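Local coordinates for protein putative nucleotide sugar epimerase/ dehydratase (Bordetella bronchiseptica, PDB 2Q1S) that binds NADH in a Rossmann fold and probably acts as a nucleotide-sugar epimerase or dehydratase in lipopolysaccharide O-antigen biosynthesis, at residues K299-I303 and T304-T308. Sequence-based numbering, arbitrary orientation. Where two conformers were deposited one is given.
Sequences KINEI and TGNNT
N301 and N306 face each other where helix 293-304 runs out, and they meet twice, through side chains and through backbone. The amide ND2 of N306 donates to N301 OD1 over 2.9 Å, but it sits above the carbonyl plane, and the two amide groups stand nearly perpendicular, at 89°. The amide of N306 reaches back to the helix because its CG points opposite the backbone N (chi1 -169°), CB passing 3.3 Å from N301 OD1. On the backbone of the same two residues, N301 O receives two amides, G305 N at 2.8 Å and N306 N at 3.0 Å. The second is a 6→1 bond and makes the turn Schellman-like, but G305 N keeps the ordinary helical bond to N301 O and stays 3.7 Å from E302 O. The positive phi of G305 lets the chain leave the helix, with N306 N still reaching N301 O.

One residue earlier, T304 grips I300 O in two ways, through its backbone N and through OG1, the latter at 2.7 Å. They arrive from opposite faces of the carbonyl plane, OG1 being turned back over the helix by a chi1 of 58°.

The second shell fixes the asparagines. N306 ND2 also donates to M246 O, in the segment following helix 234-243, while a water bridges N301 ND2, 3.1 Å away, to T308 OG1. I300 and T304 pack on A242 of that helix, and I303 touches I351 of helix 343-356.

As a worked example of C-terminal capping, it shows the carbonyls of the buried I300 and N301 each taking two donors, while an amide pair ties the departing chain back to the helix. N306, through ND2, also joins the helix end to the segment after helix 234-243.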
loop_
_atom_site.group_PDB
_atom_site.type_symbol
_atom_site.label_atom_id
_atom_site.label_comp_id
_atom_site.label_asym_id
_atom_site.label_seq_id
_atom_site.Cartn_x
_atom_site.Cartn_y
_atom_site.Cartn_z
ATOM N N LYS A 299 34.923 10.534 -14.332
ATOM C CA LYS A 299 34.493 10.601 -15.739
ATOM C C LYS A 299 33.869 11.953 -16.093
ATOM O O LYS A 299 34.204 12.553 -17.106
ATOM C CB LYS A 299 33.485 9.488 -16.036
ATOM C CG LYS A 299 34.104 8.097 -16.170
ATOM C CD LYS A 299 33.077 7.021 -15.838
ATOM C CE LYS A 299 33.460 5.646 -16.369
ATOM N NZ LYS A 299 34.769 5.118 -15.941
ATOM N N ILE A 300 32.952 12.419 -15.254
ATOM C CA ILE A 300 32.327 13.720 -15.446
ATOM C C ILE A 300 33.366 14.854 -15.437
ATOM O O ILE A 300 33.333 15.756 -16.285
ATOM C CB ILE A 300 31.217 13.960 -14.390
ATOM C CG1 ILE A 300 30.042 13.015 -14.633
ATOM C CG2 ILE A 300 30.731 15.423 -14.440
ATOM C CD1 ILE A 300 29.032 12.982 -13.484
ATOM N N ASN A 301 34.298 14.807 -14.489
ATOM C CA ASN A 301 35.369 15.799 -14.450
ATOM C C ASN A 301 36.202 15.764 -15.735
ATOM O O ASN A 301 36.466 16.804 -16.344
ATOM C CB ASN A 301 36.233 15.622 -13.195
ATOM C CG ASN A 301 35.591 16.228 -11.936
ATOM O OD1 ASN A 301 34.612 16.985 -12.005
ATOM N ND2 ASN A 301 36.159 15.906 -10.780
ATOM N N GLU A 302 36.564 14.560 -16.183
ATOM C CA GLU A 302 37.411 14.430 -17.369
ATOM C C GLU A 302 36.699 14.919 -18.647
ATOM O O GLU A 302 37.318 15.577 -19.481
ATOM C CB GLU A 302 37.978 13.006 -17.493
ATOM C CG GLU A 302 37.201 12.050 -18.408
ATOM C CD GLU A 302 37.680 12.111 -19.860
ATOM O OE1 GLU A 302 38.788 12.628 -20.113
ATOM O OE2 GLU A 302 36.933 11.642 -20.748
ATOM N N ILE A 303 35.402 14.630 -18.774
ATOM C CA ILE A 303 34.617 15.064 -19.938
ATOM C C ILE A 303 34.372 16.585 -19.929
ATOM O O ILE A 303 34.394 17.241 -20.992
ATOM C CB ILE A 303 33.249 14.312 -20.039
ATOM C CG1 ILE A 303 33.438 12.793 -20.176
ATOM C CG2 ILE A 303 32.419 14.825 -21.220
ATOM C CD1 ILE A 303 32.162 11.955 -19.933
ATOM N N THR A 304 34.140 17.147 -18.739
ATOM C CA THR A 304 33.855 18.583 -18.607
ATOM C C THR A 304 35.092 19.469 -18.548
ATOM O O THR A 304 34.987 20.663 -18.808
ATOM C CB THR A 304 32.974 18.913 -17.374
ATOM O OG1 THR A 304 33.613 18.441 -16.182
ATOM C CG2 THR A 304 31.590 18.277 -17.508
ATOM N N GLY A 305 36.246 18.902 -18.188
ATOM C CA GLY A 305 37.474 19.670 -18.002
ATOM C C GLY A 305 37.539 20.295 -16.617
ATOM O O GLY A 305 38.220 21.279 -16.404
ATOM N N ASN A 306 36.807 19.709 -15.663
ATOM C CA ASN A 306 36.839 20.208 -14.287
ATOM C C ASN A 306 38.115 19.726 -13.585
ATOM O O ASN A 306 38.266 18.528 -13.302
ATOM C CB ASN A 306 35.581 19.728 -13.554
ATOM C CG ASN A 306 35.390 20.398 -12.200
ATOM O OD1 ASN A 306 35.965 21.447 -11.913
ATOM N ND2 ASN A 306 34.552 19.775 -11.354
ATOM N N ASN A 307 39.028 20.663 -13.318
ATOM C CA ASN A 307 40.360 20.344 -12.800
ATOM C C ASN A 307 40.464 20.331 -11.271
ATOM O O ASN A 307 41.561 20.161 -10.714
ATOM C CB ASN A 307 41.401 21.307 -13.390
ATOM C CG ASN A 307 41.417 21.297 -14.910
ATOM O OD1 ASN A 307 41.532 20.240 -15.540
ATOM N ND2 ASN A 307 41.310 22.482 -15.507
ATOM N N THR A 308 39.330 20.510 -10.595
ATOM C CA THR A 308 39.301 20.539 -9.131
ATOM C C THR A 308 39.511 19.153 -8.517
ATOM O O THR A 308 39.357 18.132 -9.195
ATOM C CB THR A 308 37.993 21.155 -8.599
ATOM O OG1 THR A 308 36.871 20.493 -9.199
ATOM C CG2 THR A 308 37.935 22.644 -8.918
HETATM O O HOH W 1 36.057 17.892 -8.447
#